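Local atomic coordinates of phosphoglycerate dehydrogenase (Lactobacillus plantarum, PDB entry 3EVT), a protein that probably catalyses the NAD-dependent oxidation of 3-phosphoglycerate to 3-phosphohydroxypyruvate, as a member of the D-isomer specific 2-hydroxyacid dehydrogenases. Residues A[241-252]-A[268-278]. Numbering follows the deposited sequence.
Sequences LDHHQLSMAALD and RDDVLITPHIS
D252 plugs its carboxylate into the turn that follows strand 271-273. With CG turned away from the backbone N (chi1 -170°), the buried group reaches the 274-278 loop: OD1 accepts the amide of I277 on its syn lone pair (2.9 Å from I277 N), while OD2 takes both N and OG of S278 from one face of its plane, at 2.8 Å from S278 N. Upstream, strands 248-251 and 271-273 run parallel, 11° apart, joined by four backbone bonds, among them L272 N to A249 O (2.8 Å). They are the last two strands of the seven-stranded parallel Rossmann sheet of the NAD-binding domain, with 271-273 at its edge, where Q120 of the second subunit bonds to V271 O and I273 N. V271 and L251 share one face, L251 CD1 lying 4.0 Å from V271 CG1; A250 and L272 occupy the other. The solvent side is polar: a salt-bridge network lies over buried L241, whose CD1 packs 3.6 Å from V271 CG2. R268 grips D270 side-on, NE to OD1 and NH1 to OD2 (2.8 Å), both bonds almost straight, whereas D242, exposed unlike D252, offers OD1 alone to NH1 and NH2, the latter at 3.1 Å, both arriving from above its carboxylate plane.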
ATOM      1  N   LEU A 241       8.973  -5.562  25.354  1.00 51.39           N
ATOM      2  CA  LEU A 241       9.896  -6.052  24.338  1.00 51.09           C
ATOM      3  C   LEU A 241      10.886  -7.017  24.928  1.00 52.19           C
ATOM      4  O   LEU A 241      11.227  -8.019  24.324  1.00 52.22           O
ATOM      5  CB  LEU A 241      10.635  -4.882  23.693  1.00 50.31           C
ATOM      6  CG  LEU A 241       9.740  -3.944  22.856  1.00 47.56           C
ATOM      7  CD1 LEU A 241      10.373  -2.548  22.666  1.00 41.05           C
ATOM      8  CD2 LEU A 241       9.342  -4.612  21.495  1.00 42.36           C
ATOM      9  N   ASP A 242      11.339  -6.738  26.131  1.00 53.98           N
ATOM     10  CA  ASP A 242      12.237  -7.675  26.790  1.00 56.59           C
ATOM     11  C   ASP A 242      11.611  -9.055  26.954  1.00 57.46           C
ATOM     12  O   ASP A 242      12.267 -10.063  26.683  1.00 57.17           O
ATOM     13  CB  ASP A 242      12.732  -7.125  28.133  1.00 56.80           C
ATOM     14  CG  ASP A 242      13.833  -6.123  27.950  1.00 57.82           C
ATOM     15  OD1 ASP A 242      14.403  -6.067  26.840  1.00 54.64           O
ATOM     16  OD2 ASP A 242      14.116  -5.387  28.904  1.00 61.93           O
ATOM     17  N   HIS A 243      10.345  -9.096  27.377  1.00 58.56           N
ATOM     18  CA  HIS A 243       9.637 -10.376  27.582  1.00 60.38           C
ATOM     19  C   HIS A 243       8.827 -10.857  26.370  1.00 60.51           C
ATOM     20  O   HIS A 243       7.892 -11.644  26.528  1.00 60.48           O
ATOM     21  CB  HIS A 243       8.708 -10.271  28.795  1.00 60.80           C
ATOM     22  CG  HIS A 243       9.400  -9.799  30.036  1.00 64.95           C
ATOM     23  ND1 HIS A 243       8.750  -9.109  31.039  1.00 67.17           N
ATOM     24  CD2 HIS A 243      10.697  -9.894  30.423  1.00 67.18           C
ATOM     25  CE1 HIS A 243       9.612  -8.811  31.998  1.00 68.26           C
ATOM     26  NE2 HIS A 243      10.802  -9.269  31.647  1.00 68.60           N
ATOM     27  N   HIS A 244       9.157 -10.348  25.177  1.00 60.83           N
ATOM     28  CA  HIS A 244       8.504 -10.735  23.944  1.00 60.82           C
ATOM     29  C   HIS A 244       7.013 -10.673  24.019  1.00 60.18           C
ATOM     30  O   HIS A 244       6.350 -11.538  23.444  1.00 61.17           O
ATOM     31  CB  HIS A 244       8.890 -12.155  23.595  1.00 61.75           C
ATOM     32  CG  HIS A 244      10.354 -12.401  23.718  1.00 65.28           C
ATOM     33  ND1 HIS A 244      11.267 -11.841  22.852  1.00 68.80           N
ATOM     34  CD2 HIS A 244      11.075 -13.095  24.632  1.00 70.42           C
ATOM     35  CE1 HIS A 244      12.491 -12.200  23.210  1.00 71.37           C
ATOM     36  NE2 HIS A 244      12.404 -12.950  24.294  1.00 73.10           N
ATOM     37  N   GLN A 245       6.469  -9.700  24.741  1.00 58.98           N
ATOM     38  CA  GLN A 245       5.039  -9.443  24.683  1.00 58.70           C
ATOM     39  C   GLN A 245       4.771  -8.633  23.406  1.00 57.22           C
ATOM     40  O   GLN A 245       3.645  -8.588  22.896  1.00 57.45           O
ATOM     41  CB  GLN A 245       4.578  -8.661  25.923  1.00 59.02           C
ATOM     42  CG  GLN A 245       3.976  -9.510  27.033  1.00 63.58           C
ATOM     43  CD  GLN A 245       3.970  -8.809  28.426  1.00 70.80           C
ATOM     44  OE1 GLN A 245       4.760  -7.880  28.695  1.00 73.31           O
ATOM     45  NE2 GLN A 245       3.072  -9.268  29.316  1.00 72.28           N
ATOM     46  N   LEU A 246       5.824  -7.971  22.924  1.00 55.25           N
ATOM     47  CA  LEU A 246       5.794  -7.157  21.696  1.00 53.34           C
ATOM     48  C   LEU A 246       6.986  -7.599  20.856  1.00 52.11           C
ATOM     49  O   LEU A 246       8.055  -7.873  21.406  1.00 51.58           O
ATOM     50  CB  LEU A 246       5.961  -5.669  22.022  1.00 52.78           C
ATOM     51  CG  LEU A 246       4.865  -4.889  22.757  1.00 52.72           C
ATOM     52  CD1 LEU A 246       5.148  -3.390  22.733  1.00 52.38           C
ATOM     53  CD2 LEU A 246       3.499  -5.153  22.154  1.00 51.30           C
ATOM     54  N   SER A 247       6.840  -7.623  19.529  1.00 50.71           N
ATOM     55  CA  SER A 247       8.000  -7.971  18.679  1.00 48.34           C
ATOM     56  C   SER A 247       8.896  -6.768  18.328  1.00 47.30           C
ATOM     57  O   SER A 247      10.100  -6.936  18.159  1.00 46.77           O
ATOM     58  CB  SER A 247       7.574  -8.666  17.386  1.00 48.19           C
ATOM     59  OG  SER A 247       6.482  -8.002  16.762  1.00 48.75           O
ATOM     60  N   MET A 248       8.321  -5.563  18.232  1.00 45.37           N
ATOM     61  CA  MET A 248       9.018  -4.413  17.626  1.00 44.34           C
ATOM     62  C   MET A 248       8.196  -3.171  17.969  1.00 43.02           C
ATOM     63  O   MET A 248       6.978  -3.281  18.218  1.00 41.43           O
ATOM     64  CB  MET A 248       9.066  -4.530  16.078  1.00 43.27           C
ATOM     65  CG  MET A 248      10.054  -5.509  15.488  1.00 45.94           C
ATOM     66  SD  MET A 248      11.848  -5.143  15.549  1.00 42.42           S
ATOM     67  CE  MET A 248      11.691  -3.460  15.056  1.00 37.51           C
ATOM     68  N   ALA A 249       8.842  -2.004  17.956  1.00 42.15           N
ATOM     69  CA  ALA A 249       8.111  -0.730  18.052  1.00 42.70           C
ATOM     70  C   ALA A 249       8.647   0.301  17.057  1.00 42.59           C
ATOM     71  O   ALA A 249       9.808   0.243  16.654  1.00 44.10           O
ATOM     72  CB  ALA A 249       8.175  -0.192  19.418  1.00 42.77           C
ATOM     73  N   ALA A 250       7.797   1.224  16.641  1.00 41.77           N
ATOM     74  CA  ALA A 250       8.268   2.365  15.853  1.00 42.25           C
ATOM     75  C   ALA A 250       7.657   3.572  16.492  1.00 41.79           C
ATOM     76  O   ALA A 250       6.440   3.702  16.562  1.00 41.87           O
ATOM     77  CB  ALA A 250       7.853   2.251  14.379  1.00 40.36           C
ATOM     78  N   LEU A 251       8.494   4.450  17.007  1.00 42.49           N
ATOM     79  CA  LEU A 251       7.914   5.627  17.659  1.00 43.26           C
ATOM     80  C   LEU A 251       8.319   6.856  16.875  1.00 42.91           C
ATOM     81  O   LEU A 251       9.497   7.125  16.730  1.00 42.69           O
ATOM     82  CB  LEU A 251       8.384   5.734  19.110  1.00 41.73           C
ATOM     83  CG  LEU A 251       8.415   4.446  19.907  1.00 43.60           C
ATOM     84  CD1 LEU A 251       9.226   4.709  21.225  1.00 43.71           C
ATOM     85  CD2 LEU A 251       6.937   3.923  20.161  1.00 42.31           C
ATOM     86  N   ASP A 252       7.338   7.593  16.382  1.00 43.36           N
ATOM     87  CA  ASP A 252       7.626   8.849  15.707  1.00 43.89           C
ATOM     88  C   ASP A 252       7.478  10.023  16.659  1.00 44.99           C
ATOM     89  O   ASP A 252       7.750  11.157  16.272  1.00 43.57           O
ATOM     90  CB  ASP A 252       6.674   9.080  14.523  1.00 43.62           C
ATOM     91  CG  ASP A 252       7.102  10.263  13.664  1.00 43.33           C
ATOM     92  OD1 ASP A 252       8.286  10.331  13.255  1.00 36.40           O
ATOM     93  OD2 ASP A 252       6.250  11.114  13.363  1.00 43.95           O
ATOM     94  N   ARG A 268      18.381   0.311  21.298  1.00 50.52           N
ATOM     95  CA  ARG A 268      17.706  -0.950  20.939  1.00 49.56           C
ATOM     96  C   ARG A 268      17.699  -1.184  19.402  1.00 49.38           C
ATOM     97  O   ARG A 268      17.604  -0.221  18.613  1.00 49.49           O
ATOM     98  CB  ARG A 268      16.287  -0.961  21.473  1.00 49.15           C
ATOM     99  CG  ARG A 268      16.086  -0.225  22.840  1.00 52.30           C
ATOM    100  CD  ARG A 268      15.645  -1.137  23.988  1.00 52.08           C
ATOM    101  NE  ARG A 268      14.910  -2.356  23.612  1.00 52.15           N
ATOM    102  CZ  ARG A 268      14.574  -3.324  24.483  1.00 53.39           C
ATOM    103  NH1 ARG A 268      13.924  -4.415  24.080  1.00 49.16           N
ATOM    104  NH2 ARG A 268      14.871  -3.199  25.775  1.00 51.11           N
ATOM    105  N   ASP A 269      17.830  -2.451  18.991  1.00 47.24           N
ATOM    106  CA  ASP A 269      17.619  -2.851  17.598  1.00 46.33           C
ATOM    107  C   ASP A 269      16.146  -3.140  17.270  1.00 45.13           C
ATOM    108  O   ASP A 269      15.816  -3.434  16.135  1.00 45.07           O
ATOM    109  CB  ASP A 269      18.471  -4.078  17.263  1.00 46.37           C
ATOM    110  CG  ASP A 269      19.945  -3.723  17.090  1.00 49.16           C
ATOM    111  OD1 ASP A 269      20.276  -2.511  17.011  1.00 48.35           O
ATOM    112  OD2 ASP A 269      20.778  -4.650  16.998  1.00 54.28           O
ATOM    113  N   ASP A 270      15.275  -3.043  18.261  1.00 43.93           N
ATOM    114  CA  ASP A 270      13.887  -3.436  18.088  1.00 44.00           C
ATOM    115  C   ASP A 270      12.941  -2.247  18.270  1.00 43.23           C
ATOM    116  O   ASP A 270      11.726  -2.432  18.420  1.00 41.80           O
ATOM    117  CB  ASP A 270      13.500  -4.580  19.052  1.00 44.25           C
ATOM    118  CG  ASP A 270      13.634  -4.190  20.518  1.00 44.45           C
ATOM    119  OD1 ASP A 270      14.050  -3.055  20.799  1.00 44.99           O
ATOM    120  OD2 ASP A 270      13.356  -5.037  21.395  1.00 44.68           O
ATOM    121  N   VAL A 271      13.510  -1.036  18.267  1.00 42.23           N
ATOM    122  CA  VAL A 271      12.684   0.167  18.315  1.00 42.57           C
ATOM    123  C   VAL A 271      13.192   1.102  17.232  1.00 42.15           C
ATOM    124  O   VAL A 271      14.409   1.345  17.155  1.00 42.27           O
ATOM    125  CB  VAL A 271      12.704   0.855  19.708  1.00 41.91           C
ATOM    126  CG1 VAL A 271      11.811   2.093  19.732  1.00 41.31           C
ATOM    127  CG2 VAL A 271      12.267  -0.100  20.771  1.00 42.53           C
ATOM    128  N   LEU A 272      12.300   1.584  16.367  1.00 41.05           N
ATOM    129  CA  LEU A 272      12.744   2.468  15.286  1.00 42.18           C
ATOM    130  C   LEU A 272      12.309   3.849  15.640  1.00 41.80           C
ATOM    131  O   LEU A 272      11.130   4.117  15.607  1.00 43.69           O
ATOM    132  CB  LEU A 272      12.080   2.110  13.943  1.00 41.86           C
ATOM    133  CG  LEU A 272      12.009   0.643  13.476  1.00 45.21           C
ATOM    134  CD1 LEU A 272      11.317   0.434  12.088  1.00 40.91           C
ATOM    135  CD2 LEU A 272      13.367   0.035  13.500  1.00 45.31           C
ATOM    136  N   ILE A 273      13.244   4.731  15.956  1.00 41.59           N
ATOM    137  CA  ILE A 273      12.907   6.076  16.375  1.00 40.41           C
ATOM    138  C   ILE A 273      12.929   6.948  15.134  1.00 41.13           C
ATOM    139  O   ILE A 273      13.934   6.970  14.405  1.00 40.99           O
ATOM    140  CB  ILE A 273      13.985   6.652  17.405  1.00 40.48           C
ATOM    141  CG1 ILE A 273      14.198   5.692  18.556  1.00 38.39           C
ATOM    142  CG2 ILE A 273      13.548   8.031  17.955  1.00 38.97           C
ATOM    143  CD1 ILE A 273      12.964   5.552  19.474  1.00 40.09           C
ATOM    144  N   THR A 274      11.844   7.657  14.864  1.00 40.98           N
ATOM    145  CA  THR A 274      11.925   8.662  13.847  1.00 40.53           C
ATOM    146  C   THR A 274      11.562   9.951  14.547  1.00 41.05           C
ATOM    147  O   THR A 274      10.689   9.958  15.392  1.00 40.18           O
ATOM    148  CB  THR A 274      10.969   8.405  12.626  1.00 40.31           C
ATOM    149  OG1 THR A 274       9.615   8.301  13.101  1.00 39.45           O
ATOM    150  CG2 THR A 274      11.363   7.114  11.922  1.00 39.63           C
ATOM    151  N   PRO A 275      12.247  11.052  14.186  1.00 42.73           N
ATOM    152  CA  PRO A 275      12.081  12.295  14.935  1.00 43.77           C
ATOM    153  C   PRO A 275      10.869  13.102  14.562  1.00 45.57           C
ATOM    154  O   PRO A 275      11.034  14.177  14.014  1.00 47.34           O
ATOM    155  CB  PRO A 275      13.349  13.077  14.595  1.00 43.55           C
ATOM    156  CG  PRO A 275      13.746  12.625  13.250  1.00 44.53           C
ATOM    157  CD  PRO A 275      13.233  11.178  13.085  1.00 41.63           C
ATOM    158  N   HIS A 276       9.673  12.623  14.894  1.00 46.34           N
ATOM    159  CA  HIS A 276       8.402  13.324  14.629  1.00 47.90           C
ATOM    160  C   HIS A 276       8.254  13.798  13.181  1.00 48.75           C
ATOM    161  O   HIS A 276       7.766  14.924  12.923  1.00 48.43           O
ATOM    162  CB  HIS A 276       8.208  14.524  15.573  1.00 48.79           C
ATOM    163  CG  HIS A 276       6.771  14.800  15.916  1.00 50.13           C
ATOM    164  ND1 HIS A 276       6.363  15.168  17.185  1.00 50.64           N
ATOM    165  CD2 HIS A 276       5.643  14.761  15.158  1.00 50.85           C
ATOM    166  CE1 HIS A 276       5.049  15.339  17.193  1.00 50.72           C
ATOM    167  NE2 HIS A 276       4.589  15.100  15.975  1.00 50.02           N
ATOM    168  N   ILE A 277       8.669  12.969  12.231  1.00 48.58           N
ATOM    169  CA  ILE A 277       8.569  13.372  10.838  1.00 49.09           C
ATOM    170  C   ILE A 277       7.295  12.968  10.120  1.00 49.78           C
ATOM    171  O   ILE A 277       7.045  13.448   9.009  1.00 49.79           O
ATOM    172  CB  ILE A 277       9.708  12.811  10.005  1.00 49.34           C
ATOM    173  CG1 ILE A 277       9.889  11.326  10.323  1.00 49.12           C
ATOM    174  CG2 ILE A 277      10.988  13.615  10.239  1.00 51.40           C
ATOM    175  CD1 ILE A 277      10.933  10.671   9.473  1.00 48.21           C
ATOM    176  N   SER A 278       6.491  12.086  10.704  1.00 50.77           N
ATOM    177  CA  SER A 278       5.492  11.365   9.882  1.00 51.94           C
ATOM    178  C   SER A 278       4.520  12.287   9.176  1.00 53.28           C
ATOM    179  O   SER A 278       4.037  11.966   8.092  1.00 52.91           O
ATOM    180  CB  SER A 278       4.703  10.323  10.699  1.00 51.90           C
ATOM    181  OG  SER A 278       3.912  10.950  11.693  1.00 50.56           O
TER